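Local coordinates for protein putative ABC transporter subunit, substrate-binding component (PDB 4EVS) that binds 4-hydroxybenzoate, probably as the substrate-binding component of an ABC transporter for benzoate derivatives, at residues A77-T82 / V97-L102; V101-T106 / T119-F124; G22-M27 / M283-A288; I6-I11 / V73-G78. All coordinates share one frame; numbering follows the deposited sequence.

Contact 1: A77-T82 / V97-L102; sequences AGLYFT and VPMVVL. With PHB (p-hydroxybenzoic acid), chain I.
Gly78 is gripped from the neighbouring parallel strand by Val100 and Leu102, and here the contact is tightest. Gly78 N donates to Val100 O at 3.0 Å, and Gly78 O accepts Leu102 N at 2.8 Å in a nearly straight bond (173°). The Leu102 side chain folds back over the glycine: with CG anti to the carbonyl carbon (chi1 -49°), CG comes to 3.5 Å from Gly78 N. Its CD1 methyl then reaches Ala77 CB at 4.0 Å, on the face where Ala77 also lies beside Val100. Packing is sparser on the side toward helix 82-88. There Leu79 and Met99, a selenomethionine, cross at about a right angle and meet mainly through Leu79 CD2 and Met99 SE, 3.7 Å apart. Every touching residue is buried, so the loose end is not a solvent face but the place where the segments part beyond Leu79. From there 80-82 turns to the bound 4-hydroxybenzoate. Ligand C3 lies over one face of the Tyr80 ring, with C2 offset toward the rim, and Tyr80 CD2 sits above the centre of the Phe81 ring. Thr82 N donates to O1' of the ligand at 2.8 Å, and Thr82 OG1 to its O2' at 2.6 Å. Phe81 is at the N-cap position of helix 82-88; Thr82 thus offers the carboxylate uncharged donors at the helix N-terminus, whose dipole would probably favour the negative charge.

Contact 2: V101-T106 / T119-F124; sequences VLNAAT and TSFTMF. With PHB (p-hydroxybenzoic acid), chain I.
Phe121 has CG wedged between its backbone N and carbonyl carbon (chi1 56°), while Asn103 CG is anti to the backbone N (chi1 -168°); these torsions set amide and ring side by side, pointing the same way. Their planes are 77° apart, and Asn103 OD1 comes within 3.4 Å of Phe121 CE1. Asn103 ND2 instead donates to Tyr80 O, close to the 4-hydroxybenzoate ring. One face of Phe121 carries Asn103 O near its rim, and Ala105 CB approaches Phe121 CE2 at 3.4 Å. The edge of the ring faces the ligand, with Phe121 CZ 3.9 Å from its C5. Segment 119-124 leads from strand 116-118 of the first lobe to helix 123-136 of the second, one of the interlobe connections, as in the hinge of periplasmic binding proteins. Thr122 is the N-cap of that helix, its OG1 bonded to Gln125 N and Asp365. Ser120 OG donates to Asn103 O at 2.8 Å, from above the carbonyl plane. Ala105 works in two directions: its N binds the ligand's O2' at 2.9 Å, and its O accepts Met123 N at 3.1 Å. Phe121 O is buried without a hydrogen-bond partner; Ala105 CA makes a CA-H...O contact to it.

Contact 3: G22-M27 / M283-A288; sequences GQNFKM and MTSVAA
This is a close helix-to-helix contact in the first lobe, where Asn24 and Phe25 of helix 19-36 meet Thr284, Ser285 and Ala288 of helix 283-302. The short axes approach to 7.1 Å and their directions differ by 40°, a close spacing consistent with the small Ser285 and Ala288 on the later helix. No hydrogen bond joins the two segments directly. Asn24 CB abuts Thr284 OG1 at 3.0 Å, the two side chains crossing at about a right angle, and that hydroxyl is bonded to Phe21 O. Asn24 OD1 lies 3.2 Å from Ser285 CB, but its hydrogen bond is with Thr282 N; Asn24 ND2 bonds Asp280 O and Leu20 O. The amide therefore ties helix 19-36 to the loop just ahead of helix 283-302. Replacing Asn24 with alanine would probably leave Thr282 N and Asp280 O without their amide partner and open a gap beside Ser285 CB. Backbones also come close, with Ser285 CA 3.3 Å from Asn24 O in a CA-H...O contact. Phe25 has CG anti to its carbonyl carbon (chi1 -72°), which swings the ring across to Thr284: Phe25 CE1 touches Thr284 CB at 3.5 Å, and Thr284 O sits in plane at the ring edge. Ala288 CB rests against Phe25 O at 3.3 Å. Neighbouring Met283 touches Phe21 and the bound ligand. Phe267 of helix 262-273 touches Ser285, and Phe25 also packs on Leu102 just after strand 99-101.

Contact 4: I6-I11 / V73-G78; sequences IKVGVI and VQYIAG
The Tyr75 ring has Ile6 CG2 at its edge, near its plane, 4.2 Å from Tyr75 CE1, while Val8 CG2 comes to the ring obliquely. Met298 and Ile299 of helix 283-302 and Pro98 also touch Tyr75. Ile6 CG2, anti to the backbone N, is the branch turned to both Tyr75 and Gln74. The Ile6 and Gln74 side chains cross at a slant, Ile6 CG2 lying 3.8 Å from Gln74 CB and almost as near the amide carbon. Gln74 NE2 donates to Gly304 O, which holds the amide beside Ile6. A leucine in place of Gln74 would probably leave Gly304 O without this donor and cut the tie between the approach to strand 75-78 and the residues just after helix 283-302. Behind the side chains the two strands run parallel, as the central pair of a Rossmann-like sheet in which strand 5-12 lies between 43-51 and 75-78; a beta-alpha-beta crossover runs from strand 43-51 through helix 57-69 to 75-78, passing 5-12. Four backbone bonds hold the pair: Gln74 N to Lys7 O, Gly9 N to Tyr75 O, Ala77 N to Gly9 O at 2.8 Å, and Ile11 N to Ala77 O. Tyr75 N is buried with no partner. Gly9 N lies 3.6 Å from Val73 CG1. Gly78, at phi 122°, brings its CA to 3.3 Å from Ile11 O in a CA-H...O contact. Val8 and Val10 share a face with Ala77, the Val8 side chain meeting Ile295 of helix 283-302. On the face of Ile76, Ile11 CD1 meets Ile76 CG2.

In the fold
Strand 75-78 is shared by contacts 1 and 4: it bonds strand 5-12 along one edge and 99-101 along the other, and the two contacts together make up the middle of the first lobe's sheet. Contact 4 lies farthest from the chain's centre and is mostly backbone bonding with aliphatic cover, its Lys7 and Gln74 end partly exposed. Contacts 1 and 2 share Val101 and Leu102 and run on to the ligand, so polar donors and aromatic rings replace that aliphatic cover; Thr82 OG1 and Thr106 OG1 are hydrogen-bonded between them. Contact 3, buried helix packing, meets all three others: Phe25 touches Gly78 and Val10, and Ala287 O accepts Thr119 OG1.

Contact 1: A77-T82 / V97-L102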
loop_
_atom_site.group_PDB
_atom_site.type_symbol
_atom_site.label_atom_id
_atom_site.label_comp_id
_atom_site.label_asym_id
_atom_site.label_seq_id
_atom_site.Cartn_x
_atom_site.Cartn_y
_atom_site.Cartn_z
ATOM N N ALA A 77 -10.976 -10.031 1.141
ATOM C CA ALA A 77 -10.071 -8.946 1.494
ATOM C C ALA A 77 -8.679 -9.283 1.019
ATOM O O ALA A 77 -8.323 -10.435 0.814
ATOM C CB ALA A 77 -10.069 -8.705 3.007
ATOM N N GLY A 78 -7.879 -8.254 0.836
ATOM C CA GLY A 78 -6.477 -8.438 0.540
ATOM C C GLY A 78 -6.098 -7.798 -0.764
ATOM O O GLY A 78 -6.399 -6.615 -1.028
ATOM N N LEU A 79 -5.434 -8.616 -1.578
ATOM C CA LEU A 79 -4.956 -8.299 -2.927
ATOM C C LEU A 79 -3.772 -7.354 -2.912
ATOM O O LEU A 79 -3.908 -6.115 -2.898
ATOM C CB LEU A 79 -6.088 -7.776 -3.810
ATOM C CG LEU A 79 -7.208 -8.763 -4.143
ATOM C CD1 LEU A 79 -6.664 -10.019 -4.922
ATOM C CD2 LEU A 79 -8.113 -9.229 -2.966
ATOM N N TYR A 80 -2.590 -7.953 -2.943
ATOM C CA TYR A 80 -1.352 -7.211 -2.915
ATOM C C TYR A 80 -1.172 -6.472 -4.246
ATOM O O TYR A 80 -0.870 -5.296 -4.253
ATOM C CB TYR A 80 -0.175 -8.125 -2.636
ATOM C CG TYR A 80 1.129 -7.366 -2.396
ATOM C CD1 TYR A 80 1.230 -6.469 -1.341
ATOM C CD2 TYR A 80 2.224 -7.533 -3.212
ATOM C CE1 TYR A 80 2.387 -5.808 -1.077
ATOM C CE2 TYR A 80 3.391 -6.828 -2.974
ATOM C CZ TYR A 80 3.469 -5.951 -1.908
ATOM O OH TYR A 80 4.626 -5.207 -1.646
ATOM N N PHE A 81 -1.395 -7.166 -5.359
ATOM C CA PHE A 81 -1.087 -6.633 -6.694
ATOM C C PHE A 81 -2.308 -6.119 -7.454
ATOM O O PHE A 81 -3.372 -6.794 -7.499
ATOM C CB PHE A 81 -0.424 -7.718 -7.536
ATOM C CG PHE A 81 0.987 -8.064 -7.087
ATOM C CD1 PHE A 81 2.030 -7.158 -7.279
ATOM C CD2 PHE A 81 1.285 -9.309 -6.497
ATOM C CE1 PHE A 81 3.329 -7.477 -6.852
ATOM C CE2 PHE A 81 2.553 -9.594 -6.082
ATOM C CZ PHE A 81 3.578 -8.697 -6.317
ATOM N N THR A 82 -2.144 -4.971 -8.099
ATOM C CA THR A 82 -3.195 -4.374 -8.903
ATOM C C THR A 82 -3.867 -5.339 -9.896
ATOM O O THR A 82 -5.084 -5.431 -9.909
ATOM C CB THR A 82 -2.696 -3.124 -9.613
ATOM O OG1 THR A 82 -2.637 -2.056 -8.675
ATOM C CG2 THR A 82 -3.626 -2.737 -10.744
ATOM N N VAL A 97 -20.667 -10.283 -2.797
ATOM C CA VAL A 97 -19.512 -10.282 -1.866
ATOM C C VAL A 97 -18.686 -9.030 -2.037
ATOM O O VAL A 97 -18.096 -8.870 -3.071
ATOM C CB VAL A 97 -18.615 -11.522 -2.158
ATOM C CG1 VAL A 97 -17.314 -11.478 -1.426
ATOM C CG2 VAL A 97 -19.379 -12.839 -1.861
ATOM N N PRO A 98 -18.558 -8.212 -0.994
ATOM C CA PRO A 98 -17.651 -7.097 -1.092
ATOM C C PRO A 98 -16.210 -7.493 -0.997
ATOM O O PRO A 98 -15.894 -8.521 -0.430
ATOM C CB PRO A 98 -18.022 -6.219 0.101
ATOM C CG PRO A 98 -19.387 -6.635 0.461
ATOM C CD PRO A 98 -19.379 -8.097 0.218
HETATM N N MSE A 99 -15.353 -6.642 -1.568
HETATM C CA MSE A 99 -13.902 -6.758 -1.477
HETATM C C MSE A 99 -13.323 -5.559 -0.735
HETATM O O MSE A 99 -13.542 -4.405 -1.136
HETATM C CB MSE A 99 -13.272 -6.870 -2.862
HETATM C CG MSE A 99 -11.744 -6.941 -2.833
HETATM SE SE MSE A 99 -10.890 -7.372 -4.524
HETATM C CE MSE A 99 -11.367 -5.828 -5.532
ATOM N N VAL A 100 -12.584 -5.815 0.331
ATOM C CA VAL A 100 -11.858 -4.780 1.032
ATOM C C VAL A 100 -10.405 -4.899 0.588
ATOM O O VAL A 100 -9.712 -5.866 0.941
ATOM C CB VAL A 100 -11.968 -4.919 2.561
ATOM C CG1 VAL A 100 -11.306 -3.781 3.269
ATOM C CG2 VAL A 100 -13.413 -4.992 2.972
ATOM N N VAL A 101 -9.935 -3.944 -0.208
ATOM C CA VAL A 101 -8.591 -3.957 -0.774
ATOM C C VAL A 101 -7.587 -3.442 0.254
ATOM O O VAL A 101 -7.731 -2.329 0.777
ATOM C CB VAL A 101 -8.531 -3.148 -2.080
ATOM C CG1 VAL A 101 -7.097 -3.002 -2.533
ATOM C CG2 VAL A 101 -9.407 -3.778 -3.178
ATOM N N LEU A 102 -6.605 -4.277 0.570
ATOM C CA LEU A 102 -5.614 -3.988 1.614
ATOM C C LEU A 102 -4.239 -3.613 1.098
ATOM O O LEU A 102 -3.315 -3.402 1.880
ATOM C CB LEU A 102 -5.502 -5.182 2.566
ATOM C CG LEU A 102 -6.808 -5.802 3.147
ATOM C CD1 LEU A 102 -6.535 -7.030 4.045
ATOM C CD2 LEU A 102 -7.692 -4.759 3.822
HETATM C "C1'" PHB I . 0.125 -2.821 -6.690
HETATM O "O1'" PHB I . 0.330 -3.766 -7.504
HETATM O "O2'" PHB I . -0.887 -2.052 -6.759
HETATM C C1 PHB I . 1.175 -2.555 -5.662
HETATM C C2 PHB I . 2.000 -3.556 -5.221
HETATM C C3 PHB I . 2.993 -3.275 -4.298
HETATM C C4 PHB I . 3.123 -2.005 -3.734
HETATM C C5 PHB I . 2.240 -1.005 -4.136
HETATM C C6 PHB I . 1.287 -1.293 -5.103
HETATM O O4 PHB I . 4.102 -1.773 -2.816
#

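Contact 2: V101-T106 / T119-F124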
loop_
_atom_site.group_PDB
_atom_site.type_symbol
_atom_site.label_atom_id
_atom_site.label_comp_id
_atom_site.label_asym_id
_atom_site.label_seq_id
_atom_site.Cartn_x
_atom_site.Cartn_y
_atom_site.Cartn_z
ATOM N N VAL A 101 -9.935 -3.944 -0.208
ATOM C CA VAL A 101 -8.591 -3.957 -0.774
ATOM C C VAL A 101 -7.587 -3.442 0.254
ATOM O O VAL A 101 -7.731 -2.329 0.777
ATOM C CB VAL A 101 -8.531 -3.148 -2.080
ATOM C CG1 VAL A 101 -7.097 -3.002 -2.533
ATOM C CG2 VAL A 101 -9.407 -3.778 -3.178
ATOM N N LEU A 102 -6.605 -4.277 0.570
ATOM C CA LEU A 102 -5.614 -3.988 1.614
ATOM C C LEU A 102 -4.239 -3.613 1.098
ATOM O O LEU A 102 -3.315 -3.402 1.880
ATOM C CB LEU A 102 -5.502 -5.182 2.566
ATOM C CG LEU A 102 -6.808 -5.802 3.147
ATOM C CD1 LEU A 102 -6.535 -7.030 4.045
ATOM C CD2 LEU A 102 -7.692 -4.759 3.822
ATOM N N ASN A 103 -4.086 -3.560 -0.215
ATOM C CA ASN A 103 -2.864 -2.990 -0.785
ATOM C C ASN A 103 -3.056 -2.387 -2.173
ATOM O O ASN A 103 -2.870 -1.186 -2.352
ATOM C CB ASN A 103 -1.708 -3.954 -0.791
ATOM C CG ASN A 103 -0.405 -3.224 -1.109
ATOM O OD1 ASN A 103 0.129 -2.516 -0.248
ATOM N ND2 ASN A 103 0.083 -3.365 -2.338
ATOM N N ALA A 104 -3.403 -3.220 -3.160
ATOM C CA ALA A 104 -3.449 -2.857 -4.577
ATOM C C ALA A 104 -3.882 -1.386 -4.738
ATOM O O ALA A 104 -4.974 -1.022 -4.342
ATOM C CB ALA A 104 -4.393 -3.758 -5.330
ATOM N N ALA A 105 -2.993 -0.579 -5.334
ATOM C CA ALA A 105 -2.994 0.874 -5.197
ATOM C C ALA A 105 -3.331 1.657 -6.454
ATOM O O ALA A 105 -3.280 2.879 -6.424
ATOM C CB ALA A 105 -1.636 1.293 -4.617
ATOM N N THR A 106 -3.709 0.996 -7.550
ATOM C CA THR A 106 -4.094 1.728 -8.764
ATOM C C THR A 106 -5.430 2.419 -8.571
ATOM O O THR A 106 -6.390 1.805 -8.082
ATOM C CB THR A 106 -4.039 0.768 -10.000
ATOM O OG1 THR A 106 -2.714 0.285 -10.101
ATOM C CG2 THR A 106 -4.445 1.470 -11.312
ATOM N N THR A 119 -8.646 0.278 2.027
ATOM C CA THR A 119 -8.032 0.796 3.255
ATOM C C THR A 119 -6.493 0.961 3.163
ATOM O O THR A 119 -5.830 1.204 4.171
ATOM C CB THR A 119 -8.401 -0.053 4.453
ATOM O OG1 THR A 119 -7.954 -1.388 4.218
ATOM C CG2 THR A 119 -9.936 -0.010 4.689
ATOM N N SER A 120 -5.932 0.830 1.965
ATOM C CA SER A 120 -4.480 0.952 1.785
ATOM C C SER A 120 -4.117 2.400 1.385
ATOM O O SER A 120 -4.040 3.265 2.264
ATOM C CB SER A 120 -3.989 -0.118 0.791
ATOM O OG SER A 120 -4.604 0.013 -0.484
ATOM N N PHE A 121 -4.025 2.669 0.081
ATOM C CA PHE A 121 -3.512 3.925 -0.462
ATOM C C PHE A 121 -3.640 3.857 -1.966
ATOM O O PHE A 121 -3.921 2.775 -2.514
ATOM C CB PHE A 121 -2.046 4.138 -0.096
ATOM C CG PHE A 121 -1.137 3.017 -0.531
ATOM C CD1 PHE A 121 -1.012 1.892 0.263
ATOM C CD2 PHE A 121 -0.349 3.128 -1.682
ATOM C CE1 PHE A 121 -0.213 0.833 -0.109
ATOM C CE2 PHE A 121 0.474 2.082 -2.074
ATOM C CZ PHE A 121 0.562 0.944 -1.263
ATOM N N THR A 122 -3.523 4.998 -2.636
ATOM C CA THR A 122 -3.278 4.973 -4.092
ATOM C C THR A 122 -1.942 5.603 -4.431
ATOM O O THR A 122 -1.351 6.368 -3.662
ATOM C CB THR A 122 -4.383 5.646 -4.950
ATOM O OG1 THR A 122 -4.270 7.083 -4.892
ATOM C CG2 THR A 122 -5.785 5.205 -4.502
HETATM N N MSE A 123 -1.487 5.289 -5.620
HETATM C CA MSE A 123 -0.253 5.831 -6.096
HETATM C C MSE A 123 -0.323 7.356 -6.260
HETATM O O MSE A 123 0.584 8.079 -5.866
HETATM C CB MSE A 123 0.152 5.160 -7.405
HETATM C CG MSE A 123 0.390 3.674 -7.259
HETATM SE SE MSE A 123 1.601 3.117 -5.823
HETATM C CE MSE A 123 3.103 4.195 -6.283
ATOM N N PHE A 124 -1.377 7.846 -6.886
ATOM C CA PHE A 124 -1.559 9.300 -7.013
ATOM C C PHE A 124 -1.580 9.963 -5.652
ATOM O O PHE A 124 -1.009 11.027 -5.460
ATOM C CB PHE A 124 -2.891 9.655 -7.728
ATOM C CG PHE A 124 -2.771 9.859 -9.189
ATOM C CD1 PHE A 124 -2.761 8.777 -10.044
ATOM C CD2 PHE A 124 -2.796 11.125 -9.722
ATOM C CE1 PHE A 124 -2.671 8.929 -11.389
ATOM C CE2 PHE A 124 -2.722 11.303 -11.077
ATOM C CZ PHE A 124 -2.715 10.198 -11.923
HETATM C "C1'" PHB I . 0.125 -2.821 -6.690
HETATM O "O1'" PHB I . 0.330 -3.766 -7.504
HETATM O "O2'" PHB I . -0.887 -2.052 -6.759
HETATM C C1 PHB I . 1.175 -2.555 -5.662
HETATM C C2 PHB I . 2.000 -3.556 -5.221
HETATM C C3 PHB I . 2.993 -3.275 -4.298
HETATM C C4 PHB I . 3.123 -2.005 -3.734
HETATM C C5 PHB I . 2.240 -1.005 -4.136
HETATM C C6 PHB I . 1.287 -1.293 -5.103
HETATM O O4 PHB I . 4.102 -1.773 -2.816
HETATM O O HOH W 1 -3.067 5.862 -8.173
#

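Contact 3: G22-M27 / M283-A288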
loop_
_atom_site.group_PDB
_atom_site.type_symbol
_atom_site.label_atom_id
_atom_site.label_comp_id
_atom_site.label_asym_id
_atom_site.label_seq_id
_atom_site.Cartn_x
_atom_site.Cartn_y
_atom_site.Cartn_z
ATOM N N GLY A 22 1.926 -10.570 2.654
ATOM C CA GLY A 22 0.699 -11.266 2.969
ATOM C C GLY A 22 0.705 -11.726 4.371
ATOM O O GLY A 22 -0.334 -11.725 4.991
ATOM N N GLN A 23 1.858 -12.110 4.881
ATOM C CA GLN A 23 1.940 -12.430 6.283
ATOM C C GLN A 23 1.562 -11.233 7.139
ATOM O O GLN A 23 0.911 -11.369 8.173
ATOM C CB GLN A 23 3.295 -12.946 6.687
ATOM C CG GLN A 23 3.603 -14.334 6.162
ATOM C CD GLN A 23 2.651 -15.414 6.624
ATOM O OE1 GLN A 23 2.147 -15.396 7.768
ATOM N NE2 GLN A 23 2.385 -16.368 5.728
ATOM N N ASN A 24 1.871 -10.039 6.656
ATOM C CA ASN A 24 1.461 -8.830 7.383
ATOM C C ASN A 24 -0.065 -8.650 7.380
ATOM O O ASN A 24 -0.601 -8.032 8.288
ATOM C CB ASN A 24 2.160 -7.596 6.835
ATOM C CG ASN A 24 3.374 -7.165 7.674
ATOM O OD1 ASN A 24 3.244 -6.314 8.525
ATOM N ND2 ASN A 24 4.553 -7.787 7.444
ATOM N N PHE A 25 -0.758 -9.097 6.333
ATOM C CA PHE A 25 -2.221 -9.047 6.369
ATOM C C PHE A 25 -2.698 -9.834 7.568
ATOM O O PHE A 25 -3.543 -9.379 8.329
ATOM C CB PHE A 25 -2.853 -9.658 5.107
ATOM C CG PHE A 25 -2.735 -8.856 3.823
ATOM C CD1 PHE A 25 -2.441 -7.498 3.772
ATOM C CD2 PHE A 25 -2.973 -9.507 2.608
ATOM C CE1 PHE A 25 -2.418 -6.840 2.555
ATOM C CE2 PHE A 25 -2.954 -8.852 1.401
ATOM C CZ PHE A 25 -2.643 -7.533 1.365
ATOM N N LYS A 26 -2.186 -11.047 7.706
ATOM C CA LYS A 26 -2.542 -11.895 8.827
ATOM C C LYS A 26 -2.155 -11.238 10.159
ATOM O O LYS A 26 -2.911 -11.281 11.112
ATOM C CB LYS A 26 -1.903 -13.277 8.680
ATOM C CG LYS A 26 -2.288 -14.242 9.774
ATOM C CD LYS A 26 -1.648 -15.600 9.579
ATOM C CE LYS A 26 -2.300 -16.389 8.511
ATOM N NZ LYS A 26 -1.841 -17.853 8.528
HETATM N N MSE A 27 -0.979 -10.636 10.215
HETATM C CA MSE A 27 -0.502 -9.972 11.455
HETATM C C MSE A 27 -1.487 -8.883 11.877
HETATM O O MSE A 27 -1.800 -8.740 13.066
HETATM C CB MSE A 27 0.907 -9.390 11.263
HETATM C CG MSE A 27 2.010 -10.429 11.158
HETATM SE SE MSE A 27 3.648 -9.801 10.478
HETATM C CE MSE A 27 3.693 -8.003 11.020
HETATM N N MSE A 283 3.473 -1.742 6.032
HETATM C CA MSE A 283 2.224 -1.036 5.736
HETATM C C MSE A 283 1.009 -1.914 5.531
HETATM O O MSE A 283 -0.114 -1.510 5.852
HETATM C CB MSE A 283 2.395 -0.088 4.551
HETATM C CG MSE A 283 2.334 -0.733 3.183
HETATM SE SE MSE A 283 3.771 -2.058 2.815
HETATM C CE MSE A 283 3.418 -2.268 0.898
ATOM N N THR A 284 1.205 -3.144 5.038
ATOM C CA THR A 284 0.019 -3.968 4.760
ATOM C C THR A 284 -0.673 -4.406 6.053
ATOM O O THR A 284 -1.872 -4.734 6.042
ATOM C CB THR A 284 0.337 -5.160 3.854
ATOM O OG1 THR A 284 1.397 -5.905 4.433
ATOM C CG2 THR A 284 0.738 -4.749 2.452
ATOM N N SER A 285 0.047 -4.418 7.185
ATOM C CA SER A 285 -0.573 -4.756 8.436
ATOM C C SER A 285 -1.577 -3.698 8.892
ATOM O O SER A 285 -2.663 -4.052 9.388
ATOM C CB SER A 285 0.463 -4.978 9.528
ATOM O OG SER A 285 1.112 -3.818 9.955
ATOM N N VAL A 286 -1.273 -2.405 8.733
ATOM C CA VAL A 286 -2.233 -1.365 9.128
ATOM C C VAL A 286 -3.452 -1.336 8.186
ATOM O O VAL A 286 -4.594 -1.158 8.634
ATOM C CB VAL A 286 -1.605 0.055 9.303
ATOM C CG1 VAL A 286 -1.369 0.773 7.972
ATOM C CG2 VAL A 286 -2.540 0.917 10.158
ATOM N N ALA A 287 -3.238 -1.622 6.911
ATOM C CA ALA A 287 -4.384 -1.684 5.976
ATOM C C ALA A 287 -5.307 -2.800 6.410
ATOM O O ALA A 287 -6.531 -2.639 6.351
ATOM C CB ALA A 287 -3.918 -1.875 4.541
ATOM N N ALA A 288 -4.715 -3.946 6.819
ATOM C CA ALA A 288 -5.503 -5.104 7.265
ATOM C C ALA A 288 -6.242 -4.834 8.555
ATOM O O ALA A 288 -7.410 -5.247 8.712
ATOM C CB ALA A 288 -4.606 -6.354 7.386
#

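Contact 4: I6-I11 / V73-G78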
loop_
_atom_site.group_PDB
_atom_site.type_symbol
_atom_site.label_atom_id
_atom_site.label_comp_id
_atom_site.label_asym_id
_atom_site.label_seq_id
_atom_site.Cartn_x
_atom_site.Cartn_y
_atom_site.Cartn_z
ATOM N N ILE A 6 -19.454 -16.376 9.852
ATOM C CA ILE A 6 -19.267 -15.597 8.642
ATOM C C ILE A 6 -17.820 -15.693 8.277
ATOM O O ILE A 6 -16.943 -15.400 9.098
ATOM C CB ILE A 6 -19.658 -14.134 8.840
ATOM C CG1 ILE A 6 -21.164 -14.071 9.221
ATOM C CG2 ILE A 6 -19.310 -13.340 7.584
ATOM C CD1 ILE A 6 -21.658 -12.739 9.567
ATOM N N LYS A 7 -17.581 -16.161 7.054
ATOM C CA LYS A 7 -16.213 -16.321 6.568
ATOM C C LYS A 7 -15.767 -15.180 5.681
ATOM O O LYS A 7 -16.517 -14.684 4.837
ATOM C CB LYS A 7 -16.049 -17.661 5.838
ATOM C CG LYS A 7 -16.202 -18.865 6.750
ATOM C CD LYS A 7 -16.019 -20.182 6.012
ATOM C CE LYS A 7 -16.267 -21.360 6.984
ATOM N NZ LYS A 7 -15.746 -22.688 6.471
ATOM N N VAL A 8 -14.535 -14.747 5.926
ATOM C CA VAL A 8 -13.852 -13.741 5.148
ATOM C C VAL A 8 -12.645 -14.399 4.465
ATOM O O VAL A 8 -11.763 -14.983 5.120
ATOM C CB VAL A 8 -13.343 -12.558 6.031
ATOM C CG1 VAL A 8 -12.593 -11.553 5.197
ATOM C CG2 VAL A 8 -14.500 -11.947 6.843
ATOM N N GLY A 9 -12.612 -14.305 3.154
ATOM C CA GLY A 9 -11.508 -14.867 2.376
ATOM C C GLY A 9 -10.445 -13.846 2.116
ATOM O O GLY A 9 -10.713 -12.840 1.433
ATOM N N VAL A 10 -9.256 -14.089 2.635
ATOM C CA VAL A 10 -8.160 -13.152 2.494
ATOM C C VAL A 10 -7.192 -13.702 1.430
ATOM O O VAL A 10 -6.683 -14.818 1.567
ATOM C CB VAL A 10 -7.398 -12.930 3.820
ATOM C CG1 VAL A 10 -6.217 -11.904 3.590
ATOM C CG2 VAL A 10 -8.386 -12.486 4.920
ATOM N N ILE A 11 -6.987 -12.946 0.372
ATOM C CA ILE A 11 -6.018 -13.304 -0.679
ATOM C C ILE A 11 -4.822 -12.409 -0.500
ATOM O O ILE A 11 -4.937 -11.143 -0.565
ATOM C CB ILE A 11 -6.615 -13.142 -2.129
ATOM C CG1 ILE A 11 -7.791 -14.113 -2.321
ATOM C CG2 ILE A 11 -5.538 -13.376 -3.200
ATOM C CD1 ILE A 11 -8.697 -13.777 -3.529
ATOM N N VAL A 73 -17.726 -17.634 1.365
ATOM C CA VAL A 73 -17.404 -16.373 2.071
ATOM C C VAL A 73 -18.456 -15.277 1.787
ATOM O O VAL A 73 -19.092 -15.256 0.719
ATOM C CB VAL A 73 -15.994 -15.818 1.711
ATOM C CG1 VAL A 73 -14.885 -16.887 2.013
ATOM C CG2 VAL A 73 -15.946 -15.284 0.264
ATOM N N GLN A 74 -18.633 -14.394 2.765
ATOM C CA GLN A 74 -19.422 -13.185 2.629
ATOM C C GLN A 74 -18.589 -11.972 2.240
ATOM O O GLN A 74 -19.144 -11.028 1.711
ATOM C CB GLN A 74 -20.195 -12.855 3.926
ATOM C CG GLN A 74 -21.452 -13.631 4.143
ATOM C CD GLN A 74 -22.346 -12.989 5.190
ATOM O OE1 GLN A 74 -22.276 -11.808 5.443
ATOM N NE2 GLN A 74 -23.221 -13.765 5.756
ATOM N N TYR A 75 -17.270 -12.010 2.472
ATOM C CA TYR A 75 -16.354 -10.909 2.192
ATOM C C TYR A 75 -15.053 -11.485 1.699
ATOM O O TYR A 75 -14.646 -12.575 2.124
ATOM C CB TYR A 75 -16.097 -10.044 3.457
ATOM C CG TYR A 75 -17.372 -9.492 4.045
ATOM C CD1 TYR A 75 -18.110 -10.207 4.981
ATOM C CD2 TYR A 75 -17.871 -8.249 3.631
ATOM C CE1 TYR A 75 -19.313 -9.719 5.457
ATOM C CE2 TYR A 75 -19.085 -7.752 4.138
ATOM C CZ TYR A 75 -19.795 -8.501 5.024
ATOM O OH TYR A 75 -21.011 -7.990 5.444
ATOM N N ILE A 76 -14.423 -10.743 0.786
ATOM C CA ILE A 76 -13.055 -10.985 0.352
ATOM C C ILE A 76 -12.220 -9.790 0.778
ATOM O O ILE A 76 -12.688 -8.638 0.720
ATOM C CB ILE A 76 -12.969 -11.143 -1.191
ATOM C CG1 ILE A 76 -13.599 -12.481 -1.562
ATOM C CG2 ILE A 76 -11.526 -11.109 -1.728
ATOM C CD1 ILE A 76 -13.887 -12.697 -3.026
ATOM N N ALA A 77 -10.976 -10.031 1.141
ATOM C CA ALA A 77 -10.071 -8.946 1.494
ATOM C C ALA A 77 -8.679 -9.283 1.019
ATOM O O ALA A 77 -8.323 -10.435 0.814
ATOM C CB ALA A 77 -10.069 -8.705 3.007
ATOM N N GLY A 78 -7.879 -8.254 0.836
ATOM C CA GLY A 78 -6.477 -8.438 0.540
ATOM C C GLY A 78 -6.098 -7.798 -0.764
ATOM O O GLY A 78 -6.399 -6.615 -1.028
#